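Local coordinates for conjugal transfer protein-like C-terminal domain-containing protein (Enterococcus faecalis, PDB 4EC6) that is of unknown function but probably takes part in plasmid conjugation as a VirB8-like component of a type IV secretion machinery, at residues S55-F60 with K115-E120; Y67-E72 with Q134-E139; F138-E141 with G146-V149. All blocks are in the same frame, centred on the assembly; numbering follows the deposited sequence.

The three contacts lie in one NTF2-like domain and share its curved antiparallel sheet. Contacts 1 and 2 both use helix 54-68, and in the sequence their segments alternate: the helix carries 55-60, its last turn and the chain just after it form 67-72, then the start of strand 117-126 with the two residues before it, and strand 131-142, supply the partners. Their centres are about 14 Å apart, so the helix meets the sheet at two separate places. Contact 3 shares Phe138 and Glu139 with contact 2 and pairs their strand with 147-157; its centre lies about 7 Å from that of contact 1. Contacts 1 and 3 also touch the second subunit, whereas no other chain touches contact 2.

Contact 1 (S55-F60 with K115-E120); sequences SKIDTF and KGYSVE
Ile57 is the residue through which segment 55-60 meets segment 115-120, and the contact is wholly apolar. Its two arms divide the work. CG2 reaches a valine branch, Ile57 CG2 lying 3.8 Å from Val119 CG1, with the two side chains meeting at a slant. The longer arm goes to the tyrosine: Ile57 CD1 comes within 4.2 Å of Tyr117 CD2, and these side chains cross at about a right angle. Tyr117 CG stands beside the backbone N (chi1 -76°), which brings the CD2 flank of the ring to the isoleucine. Ile57 itself lies off the staggered positions (chi1 -22°), and the placing of its branches may be less certain for that reason. Ile57 and Val119 are buried, while Tyr117 forms the more open margin.

The polar links run within the helix or to its surroundings. Thr59 N to Ser55 O, at 3.0 Å, is one of the backbone bonds that maintain the helical turn presenting Ile57. Asp58 ties the helix further: OD1 makes a salt bridge with Arg62, and its backbone O is hydrogen-bonded to Tyr121 OH on strand 117-126.

Beside Ile57, Lys56 makes a cation-pi contact with Tyr108 of the second subunit, and Phe60 meets Phe160 of that subunit edge-to-face. In the NTF2-like fold this is the packing of a long helix across a curved sheet. Besides strand 117-126, Ile57 touches Val140 of strand 131-142 and Phe147 of strand 147-157, thus spanning three successive strands.

Contact 2 (Y67-E72 with Q134-E139); sequences YYFSQE and QKITFE
Beside Tyr68 and Phe69, the two rings that close on Ile136, the helix end is closed by a backbone hydrogen bond from Ser70 N to Tyr67 O, 3.1 Å long. The carbonyl O of Tyr68 is in turn hydrogen-bonded to Tyr78 OH on helix 75-82. Two residues on, an ST turn shapes the exit: Glu72 N donates to Ser70 OG at 3.2 Å, with an angle of 147° at the hydrogen.

Phe69, the first residue to depart from helical geometry, has its ring directed to the sheet at the end of helix 54-68. In this NTF2-like domain strand 131-142 is an inner strand of the antiparallel sheet, and Ile136 projects from it to meet the helix terminus. All three touching residues are buried.

The terminal methyl carries the packing. Ile136 CG1 stands opposite the backbone N (chi1 -163°), and with chi2 also extended (169°) the side chain reaches out from the strand. There Ile136 CD1 lies at the edge of the Phe69 ring, near its plane, 3.7 Å from Phe69 CE2. The two side chains come from opposite directions, the methyl arriving at the ring edge. The same methyl meets the second ring obliquely, with Ile136 CD1 4.0 Å from Tyr68 CE2. Around this cluster, Tyr68 also packs on Pro153 and Leu82, and Phe69 on Leu123.

Contact 3 (F138-E141 with G146-V149); sequences FEVE and GFLV
Val149 and Val140 face each other across a beta hairpin, in which strand 131-142 turns back into strand 147-157 at the edge of the domain's sheet. They form an antiparallel non-hydrogen-bonded pair. The next pair, Glu141 with Leu148, is the hydrogen-bonded one: Glu141 N reaches Leu148 O at 2.8 Å, and Leu148 N returns the bond to Glu141 O, both reasonably straight (158° and 157° at the hydrogen).

The side chain of Val149 starts with CB 4.0 Å from Glu139 O. Its first branch follows the same carbonyl: Val149 CG1 lies 3.7 Å from Glu139 O and also touches Phe138 CD1. This methyl stands opposite the backbone N (chi1 171°), which places the other branch beside that N. Val149 CG2 there packs 3.8 Å from Phe138 CE1, the valine and phenylalanine side chains crossing at about a right angle. It also comes within 4.4 Å of Val140 CG2, joining the valine pair on the buried face of the hairpin. Helix 54-68 covers that face, with Phe60 and Phe64 against Val149, whereas Glu141 and Leu148 are on the opposite face of the sheet.

Nearer the turn, Phe147 contacts Tyr108 of the second subunit and meets Val140, diagonally across the hairpin, with Phe147 CD1 4.2 Å from Val140 CG1.

Contact 1 (S55-F60 with K115-E120)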
# COMPACT_ATOMS: atom_id res chain seq x y z
N SER A 55 -2.02 -5.71 -9.39
CA SER A 55 -1.73 -6.09 -8.03
C SER A 55 -0.51 -6.95 -7.83
O SER A 55 0.33 -6.72 -6.94
CB SER A 55 -2.93 -6.85 -7.49
OG SER A 55 -3.95 -5.89 -7.27
N LYS A 56 -0.43 -8.00 -8.63
CA LYS A 56 0.63 -8.95 -8.51
C LYS A 56 1.95 -8.40 -8.97
O LYS A 56 2.93 -8.63 -8.27
CB LYS A 56 0.30 -10.26 -9.21
CG LYS A 56 -0.95 -10.95 -8.68
CD LYS A 56 -0.92 -12.42 -9.10
CE LYS A 56 -2.16 -13.18 -8.61
NZ LYS A 56 -3.14 -13.12 -9.72
N ILE A 57 2.02 -7.64 -10.07
CA ILE A 57 3.32 -7.06 -10.47
C ILE A 57 3.81 -6.10 -9.41
O ILE A 57 4.99 -6.09 -9.03
CB ILE A 57 3.33 -6.21 -11.76
CG1 ILE A 57 2.18 -6.48 -12.72
CG2 ILE A 57 4.61 -6.47 -12.53
CD1 ILE A 57 2.55 -7.44 -13.85
N ASP A 58 2.88 -5.27 -8.93
CA ASP A 58 3.14 -4.30 -7.89
C ASP A 58 3.78 -4.93 -6.67
O ASP A 58 4.85 -4.52 -6.25
CB ASP A 58 1.79 -3.65 -7.59
CG ASP A 58 1.77 -2.79 -6.34
OD1 ASP A 58 2.74 -2.71 -5.53
OD2 ASP A 58 0.70 -2.18 -6.17
N THR A 59 3.15 -5.97 -6.12
CA THR A 59 3.65 -6.69 -4.96
C THR A 59 4.99 -7.32 -5.23
O THR A 59 5.93 -7.22 -4.42
CB THR A 59 2.63 -7.75 -4.53
OG1 THR A 59 1.49 -7.10 -4.00
CG2 THR A 59 3.16 -8.64 -3.45
N PHE A 60 5.11 -8.00 -6.37
CA PHE A 60 6.40 -8.56 -6.74
C PHE A 60 7.50 -7.47 -6.71
O PHE A 60 8.58 -7.64 -6.13
CB PHE A 60 6.32 -9.20 -8.12
CG PHE A 60 7.63 -9.67 -8.64
CD1 PHE A 60 8.19 -10.87 -8.21
CD2 PHE A 60 8.32 -8.92 -9.55
CE1 PHE A 60 9.42 -11.29 -8.69
CE2 PHE A 60 9.55 -9.35 -10.03
CZ PHE A 60 10.09 -10.53 -9.62
N LYS A 115 7.40 -7.90 -24.01
CA LYS A 115 7.24 -9.18 -23.30
C LYS A 115 6.88 -9.04 -21.82
O LYS A 115 6.73 -10.04 -21.10
CB LYS A 115 8.44 -10.13 -23.53
CG LYS A 115 9.56 -9.50 -24.35
CD LYS A 115 10.18 -8.37 -23.54
CE LYS A 115 10.36 -7.09 -24.32
NZ LYS A 115 10.20 -5.95 -23.38
N GLY A 116 6.70 -7.81 -21.37
CA GLY A 116 6.32 -7.64 -20.01
C GLY A 116 5.75 -6.28 -19.70
O GLY A 116 4.84 -5.77 -20.40
N TYR A 117 6.25 -5.74 -18.61
CA TYR A 117 5.79 -4.47 -18.13
C TYR A 117 6.95 -3.70 -17.61
O TYR A 117 7.83 -4.27 -16.99
CB TYR A 117 4.79 -4.69 -17.02
CG TYR A 117 3.47 -5.11 -17.57
CD1 TYR A 117 2.48 -4.17 -17.82
CD2 TYR A 117 3.19 -6.46 -17.86
CE1 TYR A 117 1.26 -4.54 -18.32
CE2 TYR A 117 1.95 -6.84 -18.35
CZ TYR A 117 1.01 -5.87 -18.58
OH TYR A 117 -0.23 -6.17 -19.10
N SER A 118 6.96 -2.42 -17.91
CA SER A 118 7.83 -1.48 -17.25
C SER A 118 7.07 -0.95 -16.02
O SER A 118 5.95 -0.42 -16.16
CB SER A 118 8.16 -0.34 -18.21
OG SER A 118 8.95 0.61 -17.54
N VAL A 119 7.64 -1.11 -14.82
CA VAL A 119 6.96 -0.67 -13.60
C VAL A 119 7.66 0.53 -12.98
O VAL A 119 8.88 0.64 -13.03
CB VAL A 119 6.74 -1.81 -12.56
CG1 VAL A 119 6.16 -3.02 -13.21
CG2 VAL A 119 8.04 -2.23 -11.89
N GLU A 120 6.92 1.41 -12.35
CA GLU A 120 7.55 2.51 -11.60
C GLU A 120 7.08 2.55 -10.18
O GLU A 120 5.92 2.21 -9.90
CB GLU A 120 7.21 3.84 -12.23
CG GLU A 120 7.52 3.88 -13.72
CD GLU A 120 7.17 5.21 -14.34
OE1 GLU A 120 6.56 6.06 -13.68
OE2 GLU A 120 7.49 5.42 -15.51

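Contact 2 (Y67-E72 with Q134-E139)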
# COMPACT_ATOMS: atom_id res chain seq x y z
N TYR A 67 15.04 -6.33 -1.40
CA TYR A 67 16.36 -6.91 -1.54
C TYR A 67 17.33 -6.00 -2.33
O TYR A 67 18.49 -5.85 -2.01
CB TYR A 67 16.22 -8.32 -2.13
CG TYR A 67 15.62 -9.24 -1.13
CD1 TYR A 67 16.35 -9.64 0.03
CD2 TYR A 67 14.30 -9.67 -1.25
CE1 TYR A 67 15.80 -10.46 1.01
CE2 TYR A 67 13.73 -10.49 -0.26
CZ TYR A 67 14.49 -10.87 0.85
OH TYR A 67 13.96 -11.67 1.79
N TYR A 68 16.83 -5.34 -3.34
CA TYR A 68 17.61 -4.44 -4.11
C TYR A 68 18.10 -3.30 -3.25
O TYR A 68 19.21 -2.87 -3.43
CB TYR A 68 16.76 -3.90 -5.25
CG TYR A 68 17.53 -3.07 -6.22
CD1 TYR A 68 18.54 -3.65 -7.04
CD2 TYR A 68 17.26 -1.70 -6.35
CE1 TYR A 68 19.26 -2.87 -7.93
CE2 TYR A 68 17.98 -0.92 -7.23
CZ TYR A 68 18.95 -1.50 -7.99
OH TYR A 68 19.59 -0.71 -8.85
N PHE A 69 17.29 -2.83 -2.31
CA PHE A 69 17.74 -1.73 -1.45
C PHE A 69 18.40 -2.20 -0.14
O PHE A 69 18.69 -1.39 0.74
CB PHE A 69 16.63 -0.69 -1.18
CG PHE A 69 16.51 0.33 -2.27
CD1 PHE A 69 17.21 1.55 -2.20
CD2 PHE A 69 15.71 0.09 -3.37
CE1 PHE A 69 17.10 2.49 -3.21
CE2 PHE A 69 15.63 1.01 -4.40
CZ PHE A 69 16.32 2.20 -4.32
N SER A 70 18.65 -3.50 -0.02
CA SER A 70 19.33 -4.03 1.12
C SER A 70 20.69 -3.35 1.26
O SER A 70 21.37 -2.98 0.27
CB SER A 70 19.52 -5.51 0.96
OG SER A 70 20.65 -5.94 1.73
N GLN A 71 21.11 -3.19 2.49
CA GLN A 71 22.41 -2.58 2.69
C GLN A 71 23.59 -3.50 2.93
O GLN A 71 24.69 -2.99 3.06
CB GLN A 71 22.31 -1.48 3.72
CG GLN A 71 21.68 -0.30 3.07
CD GLN A 71 21.72 0.87 3.98
OE1 GLN A 71 20.69 1.27 4.52
NE2 GLN A 71 22.91 1.42 4.19
N GLU A 72 23.37 -4.82 2.89
CA GLU A 72 24.41 -5.85 2.84
C GLU A 72 25.71 -5.47 2.10
O GLU A 72 25.76 -5.27 0.88
CB GLU A 72 23.83 -7.15 2.29
CG GLU A 72 24.83 -8.27 2.19
CD GLU A 72 25.57 -8.55 3.50
OE1 GLU A 72 24.94 -9.05 4.44
OE2 GLU A 72 26.79 -8.28 3.59
N GLN A 134 12.49 9.87 -4.77
CA GLN A 134 13.00 9.34 -6.02
C GLN A 134 11.97 8.48 -6.73
O GLN A 134 11.02 8.00 -6.13
CB GLN A 134 14.32 8.57 -5.80
CG GLN A 134 15.47 9.49 -5.40
CD GLN A 134 16.84 8.98 -5.81
OE1 GLN A 134 17.48 8.19 -5.11
NE2 GLN A 134 17.32 9.48 -6.94
N LYS A 135 12.13 8.35 -8.03
CA LYS A 135 11.44 7.36 -8.82
C LYS A 135 12.40 6.24 -9.28
O LYS A 135 13.56 6.49 -9.58
CB LYS A 135 10.75 8.00 -10.00
CG LYS A 135 10.33 7.00 -11.03
CD LYS A 135 9.08 7.48 -11.70
CE LYS A 135 9.37 8.39 -12.87
NZ LYS A 135 8.05 9.02 -13.24
N ILE A 136 11.89 5.02 -9.26
CA ILE A 136 12.62 3.87 -9.74
C ILE A 136 11.77 3.14 -10.79
O ILE A 136 10.58 2.93 -10.59
CB ILE A 136 13.02 2.95 -8.58
CG1 ILE A 136 14.10 2.01 -9.08
CG2 ILE A 136 11.83 2.20 -7.99
CD1 ILE A 136 14.76 1.25 -7.97
N THR A 137 12.42 2.82 -11.91
CA THR A 137 11.84 2.17 -13.07
C THR A 137 12.67 0.89 -13.38
O THR A 137 13.89 0.86 -13.27
CB THR A 137 11.93 3.14 -14.25
OG1 THR A 137 11.50 4.41 -13.79
CG2 THR A 137 11.02 2.76 -15.41
N PHE A 138 11.98 -0.19 -13.71
CA PHE A 138 12.62 -1.40 -14.16
C PHE A 138 11.58 -2.27 -14.89
O PHE A 138 10.38 -2.09 -14.72
CB PHE A 138 13.28 -2.14 -13.02
CG PHE A 138 12.36 -2.54 -11.90
CD1 PHE A 138 11.75 -3.80 -11.90
CD2 PHE A 138 12.16 -1.70 -10.79
CE1 PHE A 138 10.93 -4.20 -10.85
CE2 PHE A 138 11.33 -2.11 -9.73
CZ PHE A 138 10.72 -3.35 -9.75
N GLU A 139 12.03 -3.19 -15.72
CA GLU A 139 11.06 -4.09 -16.37
C GLU A 139 10.92 -5.46 -15.72
O GLU A 139 11.79 -5.89 -15.00
CB GLU A 139 11.34 -4.17 -17.86
CG GLU A 139 11.38 -2.78 -18.40
CD GLU A 139 11.81 -2.73 -19.84
OE1 GLU A 139 11.70 -3.79 -20.54
OE2 GLU A 139 12.25 -1.62 -20.26

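Contact 3 (F138-E141 with G146-V149)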
# COMPACT_ATOMS: atom_id res chain seq x y z
N PHE A 138 11.98 -0.19 -13.71
CA PHE A 138 12.62 -1.40 -14.16
C PHE A 138 11.58 -2.27 -14.89
O PHE A 138 10.38 -2.09 -14.72
CB PHE A 138 13.28 -2.14 -13.02
CG PHE A 138 12.36 -2.54 -11.90
CD1 PHE A 138 11.75 -3.80 -11.90
CD2 PHE A 138 12.16 -1.70 -10.79
CE1 PHE A 138 10.93 -4.20 -10.85
CE2 PHE A 138 11.33 -2.11 -9.73
CZ PHE A 138 10.72 -3.35 -9.75
N GLU A 139 12.03 -3.19 -15.72
CA GLU A 139 11.06 -4.09 -16.37
C GLU A 139 10.92 -5.46 -15.72
O GLU A 139 11.79 -5.89 -15.00
CB GLU A 139 11.34 -4.17 -17.86
CG GLU A 139 11.38 -2.78 -18.40
CD GLU A 139 11.81 -2.73 -19.84
OE1 GLU A 139 11.70 -3.79 -20.54
OE2 GLU A 139 12.25 -1.62 -20.26
N VAL A 140 9.84 -6.13 -16.02
CA VAL A 140 9.41 -7.34 -15.31
C VAL A 140 8.72 -8.21 -16.34
O VAL A 140 8.06 -7.68 -17.20
CB VAL A 140 8.42 -6.93 -14.22
CG1 VAL A 140 7.54 -8.07 -13.77
CG2 VAL A 140 9.21 -6.42 -13.04
N GLU A 141 8.94 -9.51 -16.32
CA GLU A 141 8.32 -10.43 -17.27
C GLU A 141 7.72 -11.60 -16.53
O GLU A 141 8.22 -11.99 -15.47
CB GLU A 141 9.31 -10.90 -18.33
CG GLU A 141 9.69 -9.80 -19.33
CD GLU A 141 10.86 -10.21 -20.22
OE1 GLU A 141 11.14 -11.43 -20.36
OE2 GLU A 141 11.55 -9.30 -20.77
N GLY A 146 5.50 -17.22 -12.00
CA GLY A 146 5.55 -15.88 -11.37
C GLY A 146 6.13 -14.75 -12.24
O GLY A 146 5.58 -14.38 -13.29
N PHE A 147 7.26 -14.18 -11.78
CA PHE A 147 7.81 -12.95 -12.39
C PHE A 147 9.31 -12.89 -12.28
O PHE A 147 9.88 -13.46 -11.36
CB PHE A 147 7.25 -11.73 -11.70
CG PHE A 147 5.76 -11.69 -11.69
CD1 PHE A 147 5.07 -11.29 -12.81
CD2 PHE A 147 5.05 -12.09 -10.55
CE1 PHE A 147 3.69 -11.26 -12.81
CE2 PHE A 147 3.66 -12.09 -10.54
CZ PHE A 147 2.97 -11.67 -11.67
N LEU A 148 9.94 -12.19 -13.22
CA LEU A 148 11.35 -11.87 -13.08
C LEU A 148 11.61 -10.42 -13.52
O LEU A 148 10.94 -9.93 -14.45
CB LEU A 148 12.19 -12.83 -13.87
CG LEU A 148 12.32 -14.30 -13.43
CD1 LEU A 148 12.81 -15.19 -14.56
CD2 LEU A 148 13.23 -14.40 -12.23
N VAL A 149 12.52 -9.73 -12.82
CA VAL A 149 13.04 -8.44 -13.25
C VAL A 149 13.98 -8.68 -14.46
O VAL A 149 14.79 -9.61 -14.42
CB VAL A 149 13.85 -7.75 -12.10
CG1 VAL A 149 14.57 -6.52 -12.60
CG2 VAL A 149 12.97 -7.43 -10.91